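Local structure of PTS-dependent dihydroxyacetone kinase operon regulatory protein (Escherichia coli, 4LRZ) at residues 116-130 / 135-149. The protein activates transcription of the dhaKLM operon from a sigma-70 promoter and represses its own expression, the chain here being its probable sensor region. Residues are numbered along the deposited sequence; the frame is centred on the assembly and turned at random.
Sequences CALSLAAISGQAVKT and HFKQVLWNWAFCATP
Phe145, Ala147 and Pro149 alternate along strand 143-149 and turn their side chains to helix 117-124, whose axis passes 6.7 Å from the strand's at 31°. Cys116, at the helix N-cap, sets its sulfur over a face of the Phe145 ring, SG lying 4.0 Å from the centroid and 29° off the normal; with chi1 at -170° SG swings away from the backbone N to reach it. Leu118 CG approaches Phe145 CD1 obliquely at 3.9 Å. The small side chain of Ala147 admits the helix closely, its CB resting 3.4 Å from Ala117 O, while Pro149 CG packs against Gly125 C where the helix ends. Strand 128-130 pairs antiparallel with the same strand; Phe145 N donates almost straight to Thr130 O. Thr130 OG1 accepts from Ala117 N and lies 2.7 Å from His135 NE2, while His135 ND1 bonds Ala132 O. An alanine in place of His135 would probably leave Ala132 O without this mate and open a gap beside Thr130 and Cys116. Within the GAF domain's antiparallel sheet, strand 128-131 is outermost in the chain; strand 157-166 flanks 143-151 on its other side, and helix 174-211 covers the face bearing Cys146.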
ATOM      1  N   CYS F 116     -25.177  -3.050  18.571  1.00 36.78           N
ATOM      2  CA  CYS F 116     -24.093  -4.010  18.522  1.00 35.54           C
ATOM      3  C   CYS F 116     -22.970  -3.452  17.662  1.00 34.20           C
ATOM      4  O   CYS F 116     -23.214  -2.892  16.593  1.00 34.33           O
ATOM      5  CB  CYS F 116     -24.578  -5.347  17.920  1.00 35.72           C
ATOM      6  SG  CYS F 116     -23.373  -6.669  18.085  1.00 37.17           S
ATOM      7  N   ALA F 117     -21.734  -3.633  18.112  1.00 33.18           N
ATOM      8  CA  ALA F 117     -20.567  -3.206  17.362  1.00 32.25           C
ATOM      9  C   ALA F 117     -20.632  -3.633  15.868  1.00 32.00           C
ATOM     10  O   ALA F 117     -20.228  -2.883  14.964  1.00 31.39           O
ATOM     11  CB  ALA F 117     -19.302  -3.745  18.051  1.00 32.06           C
ATOM     12  N   LEU F 118     -21.144  -4.838  15.622  1.00 31.65           N
ATOM     13  CA  LEU F 118     -21.246  -5.383  14.264  1.00 31.21           C
ATOM     14  C   LEU F 118     -21.843  -4.359  13.300  1.00 32.20           C
ATOM     15  O   LEU F 118     -21.426  -4.296  12.114  1.00 33.38           O
ATOM     16  CB  LEU F 118     -22.124  -6.639  14.252  1.00 29.97           C
ATOM     17  CG  LEU F 118     -21.614  -7.868  14.950  1.00 32.39           C
ATOM     18  CD1 LEU F 118     -22.506  -9.056  14.733  1.00 30.55           C
ATOM     19  CD2 LEU F 118     -20.179  -8.188  14.412  1.00 33.83           C
ATOM     20  N   SER F 119     -22.820  -3.566  13.777  1.00 30.93           N
ATOM     21  CA  SER F 119     -23.348  -2.449  12.936  1.00 30.02           C
ATOM     22  C   SER F 119     -22.868  -1.082  13.353  1.00 30.11           C
ATOM     23  O   SER F 119     -22.683  -0.214  12.522  1.00 30.94           O
ATOM     24  CB  SER F 119     -24.900  -2.439  12.884  1.00 30.26           C
ATOM     25  OG  SER F 119     -25.490  -2.247  14.171  1.00 28.36           O
ATOM     26  N   LEU F 120     -22.698  -0.859  14.644  1.00 30.53           N
ATOM     27  CA  LEU F 120     -22.443   0.494  15.119  1.00 32.97           C
ATOM     28  C   LEU F 120     -21.103   1.017  14.592  1.00 33.80           C
ATOM     29  O   LEU F 120     -20.889   2.236  14.471  1.00 34.09           O
ATOM     30  CB  LEU F 120     -22.413   0.487  16.624  1.00 33.12           C
ATOM     31  CG  LEU F 120     -23.202   1.508  17.395  1.00 38.18           C
ATOM     32  CD1 LEU F 120     -22.541   1.624  18.783  1.00 40.08           C
ATOM     33  CD2 LEU F 120     -23.397   2.883  16.669  1.00 38.12           C
ATOM     34  N   ALA F 121     -20.196   0.103  14.263  1.00 34.25           N
ATOM     35  CA  ALA F 121     -18.908   0.541  13.738  1.00 35.28           C
ATOM     36  C   ALA F 121     -19.075   1.296  12.429  1.00 36.02           C
ATOM     37  O   ALA F 121     -18.513   2.382  12.280  1.00 37.29           O
ATOM     38  CB  ALA F 121     -17.923  -0.629  13.591  1.00 34.06           C
ATOM     39  N   ALA F 122     -19.836   0.726  11.499  1.00 35.83           N
ATOM     40  CA  ALA F 122     -20.106   1.375  10.220  1.00 36.81           C
ATOM     41  C   ALA F 122     -21.055   2.553  10.368  1.00 36.82           C
ATOM     42  O   ALA F 122     -20.957   3.524   9.625  1.00 37.45           O
ATOM     43  CB  ALA F 122     -20.722   0.390   9.227  1.00 37.46           C
ATOM     44  N   ILE F 123     -22.000   2.452  11.284  1.00 36.35           N
ATOM     45  CA  ILE F 123     -22.884   3.579  11.534  1.00 36.83           C
ATOM     46  C   ILE F 123     -22.061   4.762  12.053  1.00 37.21           C
ATOM     47  O   ILE F 123     -22.287   5.895  11.628  1.00 37.10           O
ATOM     48  CB  ILE F 123     -24.017   3.233  12.543  1.00 37.35           C
ATOM     49  CG1 ILE F 123     -25.058   2.301  11.888  1.00 38.66           C
ATOM     50  CG2 ILE F 123     -24.734   4.508  13.041  1.00 37.68           C
ATOM     51  CD1 ILE F 123     -25.839   1.404  12.905  1.00 38.00           C
ATOM     52  N   SER F 124     -21.093   4.502  12.945  1.00 36.37           N
ATOM     53  CA  SER F 124     -20.356   5.591  13.576  1.00 37.03           C
ATOM     54  C   SER F 124     -19.120   5.974  12.796  1.00 36.96           C
ATOM     55  O   SER F 124     -18.592   7.086  12.946  1.00 37.52           O
ATOM     56  CB  SER F 124     -19.972   5.232  15.001  1.00 37.07           C
ATOM     57  OG  SER F 124     -18.961   4.237  15.004  1.00 39.57           O
ATOM     58  N   GLY F 125     -18.655   5.057  11.962  1.00 36.18           N
ATOM     59  CA  GLY F 125     -17.492   5.304  11.136  1.00 37.62           C
ATOM     60  C   GLY F 125     -16.227   4.971  11.932  1.00 38.33           C
ATOM     61  O   GLY F 125     -15.120   5.244  11.491  1.00 38.17           O
ATOM     62  N   GLN F 126     -16.375   4.385  13.112  1.00 38.84           N
ATOM     63  CA  GLN F 126     -15.164   4.036  13.877  1.00 39.84           C
ATOM     64  C   GLN F 126     -15.093   2.722  14.609  1.00 38.12           C
ATOM     65  O   GLN F 126     -16.085   2.040  14.736  1.00 36.83           O
ATOM     66  CB  GLN F 126     -14.868   5.101  14.891  1.00 41.94           C
ATOM     67  CG  GLN F 126     -16.010   5.576  15.672  1.00 46.00           C
ATOM     68  CD  GLN F 126     -15.748   7.013  16.028  1.00 52.86           C
ATOM     69  OE1 GLN F 126     -15.662   7.374  17.203  1.00 56.02           O
ATOM     70  NE2 GLN F 126     -15.519   7.829  15.000  1.00 53.28           N
ATOM     71  N   ALA F 127     -13.895   2.396  15.108  1.00 37.26           N
ATOM     72  CA  ALA F 127     -13.697   1.195  15.887  1.00 36.29           C
ATOM     73  C   ALA F 127     -14.609   1.288  17.083  1.00 36.95           C
ATOM     74  O   ALA F 127     -14.604   2.310  17.769  1.00 37.80           O
ATOM     75  CB  ALA F 127     -12.275   1.086  16.336  1.00 36.50           C
ATOM     76  N   VAL F 128     -15.393   0.238  17.330  1.00 36.16           N
ATOM     77  CA  VAL F 128     -16.372   0.258  18.436  1.00 36.53           C
ATOM     78  C   VAL F 128     -16.474  -1.112  19.129  1.00 35.28           C
ATOM     79  O   VAL F 128     -16.383  -2.163  18.502  1.00 34.18           O
ATOM     80  CB  VAL F 128     -17.821   0.690  17.919  1.00 37.54           C
ATOM     81  CG1 VAL F 128     -18.838   0.505  18.989  1.00 38.85           C
ATOM     82  CG2 VAL F 128     -17.869   2.188  17.501  1.00 38.45           C
ATOM     83  N   LYS F 129     -16.697  -1.077  20.431  1.00 35.68           N
ATOM     84  CA  LYS F 129     -16.882  -2.271  21.248  1.00 35.62           C
ATOM     85  C   LYS F 129     -18.194  -2.206  22.044  1.00 35.30           C
ATOM     86  O   LYS F 129     -18.429  -1.232  22.743  1.00 35.66           O
ATOM     87  CB  LYS F 129     -15.767  -2.338  22.276  1.00 35.55           C
ATOM     88  CG  LYS F 129     -15.839  -3.565  23.189  1.00 38.26           C
ATOM     89  CD  LYS F 129     -14.711  -3.528  24.242  1.00 42.14           C
ATOM     90  CE  LYS F 129     -14.576  -4.862  24.933  1.00 45.36           C
ATOM     91  NZ  LYS F 129     -13.171  -5.074  25.468  1.00 50.91           N
ATOM     92  N   THR F 130     -19.009  -3.256  22.008  1.00 34.47           N
ATOM     93  CA  THR F 130     -20.214  -3.290  22.842  1.00 34.41           C
ATOM     94  C   THR F 130     -20.155  -4.582  23.674  1.00 35.92           C
ATOM     95  O   THR F 130     -19.738  -5.629  23.156  1.00 36.04           O
ATOM     96  CB  THR F 130     -21.489  -3.259  21.995  1.00 33.74           C
ATOM     97  OG1 THR F 130     -21.442  -4.317  21.053  1.00 31.93           O
ATOM     98  CG2 THR F 130     -21.620  -1.961  21.186  1.00 35.64           C
ATOM     99  N   HIS F 135     -25.789  -4.078  24.789  1.00 38.76           N
ATOM    100  CA  HIS F 135     -26.502  -4.635  23.648  1.00 38.86           C
ATOM    101  C   HIS F 135     -28.029  -4.457  23.860  1.00 39.62           C
ATOM    102  O   HIS F 135     -28.535  -4.640  24.965  1.00 39.64           O
ATOM    103  CB  HIS F 135     -26.151  -6.109  23.431  1.00 37.55           C
ATOM    104  CG  HIS F 135     -24.745  -6.333  22.930  1.00 39.10           C
ATOM    105  ND1 HIS F 135     -23.778  -6.969  23.677  1.00 37.18           N
ATOM    106  CD2 HIS F 135     -24.155  -6.012  21.753  1.00 37.70           C
ATOM    107  CE1 HIS F 135     -22.643  -6.983  23.005  1.00 37.88           C
ATOM    108  NE2 HIS F 135     -22.854  -6.430  21.826  1.00 39.36           N
ATOM    109  N   PHE F 136     -28.760  -4.106  22.807  1.00 40.24           N
ATOM    110  CA  PHE F 136     -30.216  -3.940  22.952  1.00 41.05           C
ATOM    111  C   PHE F 136     -30.908  -5.268  23.283  1.00 41.19           C
ATOM    112  O   PHE F 136     -31.691  -5.361  24.228  1.00 42.56           O
ATOM    113  CB  PHE F 136     -30.797  -3.312  21.698  1.00 41.21           C
ATOM    114  CG  PHE F 136     -32.257  -2.933  21.819  1.00 44.00           C
ATOM    115  CD1 PHE F 136     -32.634  -1.725  22.440  1.00 44.51           C
ATOM    116  CD2 PHE F 136     -33.260  -3.768  21.303  1.00 42.56           C
ATOM    117  CE1 PHE F 136     -33.976  -1.354  22.540  1.00 45.40           C
ATOM    118  CE2 PHE F 136     -34.617  -3.388  21.395  1.00 42.26           C
ATOM    119  CZ  PHE F 136     -34.963  -2.190  22.023  1.00 44.12           C
ATOM    120  N   LYS F 137     -30.591  -6.290  22.505  1.00 41.14           N
ATOM    121  CA  LYS F 137     -31.157  -7.629  22.626  1.00 41.80           C
ATOM    122  C   LYS F 137     -30.531  -8.389  23.756  1.00 42.63           C
ATOM    123  O   LYS F 137     -29.309  -8.523  23.795  1.00 42.21           O
ATOM    124  CB  LYS F 137     -30.891  -8.416  21.341  1.00 40.81           C
ATOM    125  CG  LYS F 137     -31.545  -7.828  20.133  1.00 40.18           C
ATOM    126  CD  LYS F 137     -33.034  -7.815  20.290  1.00 40.06           C
ATOM    127  CE  LYS F 137     -33.723  -7.911  18.948  1.00 39.93           C
ATOM    128  NZ  LYS F 137     -35.192  -8.206  19.087  1.00 40.37           N
ATOM    129  N   GLN F 138     -31.376  -8.927  24.641  1.00 43.98           N
ATOM    130  CA  GLN F 138     -30.930  -9.713  25.805  1.00 45.60           C
ATOM    131  C   GLN F 138     -30.122 -10.951  25.441  1.00 44.79           C
ATOM    132  O   GLN F 138     -29.299 -11.411  26.239  1.00 45.20           O
ATOM    133  CB  GLN F 138     -32.119 -10.148  26.676  1.00 46.96           C
ATOM    134  CG  GLN F 138     -32.589  -9.070  27.655  1.00 51.34           C
ATOM    135  CD  GLN F 138     -34.040  -9.281  28.169  1.00 56.67           C
ATOM    136  OE1 GLN F 138     -34.589 -10.398  28.151  1.00 58.29           O
ATOM    137  NE2 GLN F 138     -34.654  -8.189  28.633  1.00 58.17           N
ATOM    138  N   VAL F 139     -30.372 -11.502  24.257  1.00 44.02           N
ATOM    139  CA  VAL F 139     -29.672 -12.707  23.824  1.00 44.05           C
ATOM    140  C   VAL F 139     -28.156 -12.448  23.721  1.00 43.35           C
ATOM    141  O   VAL F 139     -27.349 -13.360  23.942  1.00 44.23           O
ATOM    142  CB  VAL F 139     -30.308 -13.281  22.516  1.00 43.63           C
ATOM    143  CG1 VAL F 139     -29.326 -14.149  21.751  1.00 43.66           C
ATOM    144  CG2 VAL F 139     -31.552 -14.078  22.877  1.00 45.15           C
ATOM    145  N   LEU F 140     -27.781 -11.194  23.475  1.00 42.02           N
ATOM    146  CA  LEU F 140     -26.373 -10.814  23.336  1.00 41.38           C
ATOM    147  C   LEU F 140     -25.666 -10.400  24.625  1.00 42.06           C
ATOM    148  O   LEU F 140     -24.478 -10.070  24.583  1.00 41.45           O
ATOM    149  CB  LEU F 140     -26.208  -9.726  22.260  1.00 39.57           C
ATOM    150  CG  LEU F 140     -26.661 -10.138  20.844  1.00 38.92           C
ATOM    151  CD1 LEU F 140     -26.392  -9.029  19.834  1.00 36.10           C
ATOM    152  CD2 LEU F 140     -26.020 -11.467  20.367  1.00 33.36           C
ATOM    153  N   TRP F 141     -26.362 -10.440  25.760  1.00 43.14           N
ATOM    154  CA  TRP F 141     -25.770  -9.990  27.033  1.00 44.94           C
ATOM    155  C   TRP F 141     -24.585 -10.846  27.508  1.00 44.49           C
ATOM    156  O   TRP F 141     -23.804 -10.411  28.332  1.00 44.69           O
ATOM    157  CB  TRP F 141     -26.824  -9.868  28.130  1.00 46.29           C
ATOM    158  CG  TRP F 141     -27.806  -8.682  27.934  1.00 52.05           C
ATOM    159  CD1 TRP F 141     -27.952  -7.896  26.811  1.00 53.01           C
ATOM    160  CD2 TRP F 141     -28.776  -8.191  28.885  1.00 56.06           C
ATOM    161  NE1 TRP F 141     -28.930  -6.957  27.011  1.00 54.93           N
ATOM    162  CE2 TRP F 141     -29.455  -7.109  28.267  1.00 56.53           C
ATOM    163  CE3 TRP F 141     -29.138  -8.563  30.196  1.00 59.14           C
ATOM    164  CZ2 TRP F 141     -30.480  -6.390  28.917  1.00 60.00           C
ATOM    165  CZ3 TRP F 141     -30.168  -7.848  30.847  1.00 61.00           C
ATOM    166  CH2 TRP F 141     -30.822  -6.774  30.205  1.00 60.94           C
ATOM    167  N   ASN F 142     -24.471 -12.051  26.973  1.00 43.85           N
ATOM    168  CA  ASN F 142     -23.331 -12.900  27.256  1.00 45.47           C
ATOM    169  C   ASN F 142     -22.117 -12.662  26.382  1.00 43.71           C
ATOM    170  O   ASN F 142     -21.094 -13.266  26.627  1.00 44.91           O
ATOM    171  CB  ASN F 142     -23.750 -14.362  27.155  1.00 46.50           C
ATOM    172  CG  ASN F 142     -24.715 -14.713  28.205  1.00 50.10           C
ATOM    173  OD1 ASN F 142     -25.888 -14.958  27.918  1.00 55.65           O
ATOM    174  ND2 ASN F 142     -24.271 -14.638  29.465  1.00 51.86           N
ATOM    175  N   TRP F 143     -22.251 -11.777  25.393  1.00 41.82           N
ATOM    176  CA  TRP F 143     -21.240 -11.519  24.382  1.00 40.02           C
ATOM    177  C   TRP F 143     -20.625 -10.132  24.477  1.00 39.66           C
ATOM    178  O   TRP F 143     -21.256  -9.178  24.974  1.00 39.26           O
ATOM    179  CB  TRP F 143     -21.826 -11.763  22.983  1.00 38.90           C
ATOM    180  CG  TRP F 143     -22.211 -13.149  22.867  1.00 38.69           C
ATOM    181  CD1 TRP F 143     -23.386 -13.713  23.280  1.00 41.51           C
ATOM    182  CD2 TRP F 143     -21.378 -14.225  22.452  1.00 40.44           C
ATOM    183  NE1 TRP F 143     -23.354 -15.075  23.097  1.00 39.39           N
ATOM    184  CE2 TRP F 143     -22.134 -15.417  22.583  1.00 39.35           C
ATOM    185  CE3 TRP F 143     -20.071 -14.303  21.962  1.00 37.42           C
ATOM    186  CZ2 TRP F 143     -21.626 -16.661  22.247  1.00 38.27           C
ATOM    187  CZ3 TRP F 143     -19.583 -15.527  21.602  1.00 37.38           C
ATOM    188  CH2 TRP F 143     -20.353 -16.695  21.750  1.00 38.96           C
ATOM    189  N   ALA F 144     -19.370 -10.059  24.037  1.00 38.43           N
ATOM    190  CA  ALA F 144     -18.683  -8.828  23.746  1.00 38.23           C
ATOM    191  C   ALA F 144     -18.441  -8.802  22.223  1.00 37.66           C
ATOM    192  O   ALA F 144     -18.054  -9.825  21.644  1.00 38.66           O
ATOM    193  CB  ALA F 144     -17.330  -8.781  24.505  1.00 38.26           C
ATOM    194  N   PHE F 145     -18.649  -7.657  21.571  1.00 36.53           N
ATOM    195  CA  PHE F 145     -18.273  -7.497  20.152  1.00 35.54           C
ATOM    196  C   PHE F 145     -17.328  -6.300  19.980  1.00 35.49           C
ATOM    197  O   PHE F 145     -17.504  -5.279  20.638  1.00 36.17           O
ATOM    198  CB  PHE F 145     -19.515  -7.342  19.257  1.00 35.27           C
ATOM    199  CG  PHE F 145     -20.323  -8.605  19.117  1.00 35.54           C
ATOM    200  CD1 PHE F 145     -20.042  -9.526  18.114  1.00 39.63           C
ATOM    201  CD2 PHE F 145     -21.341  -8.892  19.982  1.00 35.89           C
ATOM    202  CE1 PHE F 145     -20.790 -10.711  17.988  1.00 38.06           C
ATOM    203  CE2 PHE F 145     -22.079 -10.067  19.865  1.00 35.57           C
ATOM    204  CZ  PHE F 145     -21.814 -10.961  18.879  1.00 36.49           C
ATOM    205  N   CYS F 146     -16.293  -6.456  19.165  1.00 34.47           N
ATOM    206  CA  CYS F 146     -15.488  -5.328  18.732  1.00 34.87           C
ATOM    207  C   CYS F 146     -15.574  -5.293  17.223  1.00 33.74           C
ATOM    208  O   CYS F 146     -15.570  -6.342  16.562  1.00 33.89           O
ATOM    209  CB  CYS F 146     -14.008  -5.523  19.086  1.00 35.19           C
ATOM    210  SG  CYS F 146     -13.658  -5.631  20.845  1.00 42.45           S
ATOM    211  N   ALA F 147     -15.573  -4.096  16.661  1.00 32.40           N
ATOM    212  CA  ALA F 147     -15.628  -3.980  15.214  1.00 30.47           C
ATOM    213  C   ALA F 147     -15.028  -2.678  14.744  1.00 29.71           C
ATOM    214  O   ALA F 147     -15.021  -1.642  15.451  1.00 29.36           O
ATOM    215  CB  ALA F 147     -17.079  -4.133  14.716  1.00 30.09           C
ATOM    216  N   THR F 148     -14.532  -2.719  13.528  1.00 28.72           N
ATOM    217  CA  THR F 148     -14.003  -1.526  12.941  1.00 29.43           C
ATOM    218  C   THR F 148     -14.432  -1.558  11.495  1.00 30.58           C
ATOM    219  O   THR F 148     -14.358  -2.602  10.873  1.00 32.37           O
ATOM    220  CB  THR F 148     -12.435  -1.513  13.046  1.00 28.53           C
ATOM    221  OG1 THR F 148     -12.061  -1.556  14.439  1.00 28.96           O
ATOM    222  CG2 THR F 148     -11.870  -0.266  12.439  1.00 25.35           C
ATOM    223  N   PRO F 149     -14.832  -0.411  10.942  1.00 31.67           N
ATOM    224  CA  PRO F 149     -15.161  -0.394   9.542  1.00 32.71           C
ATOM    225  C   PRO F 149     -13.893  -0.336   8.665  1.00 33.85           C
ATOM    226  O   PRO F 149     -12.864   0.186   9.106  1.00 32.96           O
ATOM    227  CB  PRO F 149     -15.969   0.903   9.405  1.00 32.39           C
ATOM    228  CG  PRO F 149     -15.444   1.804  10.439  1.00 32.25           C
ATOM    229  CD  PRO F 149     -15.115   0.894  11.587  1.00 32.85           C
TER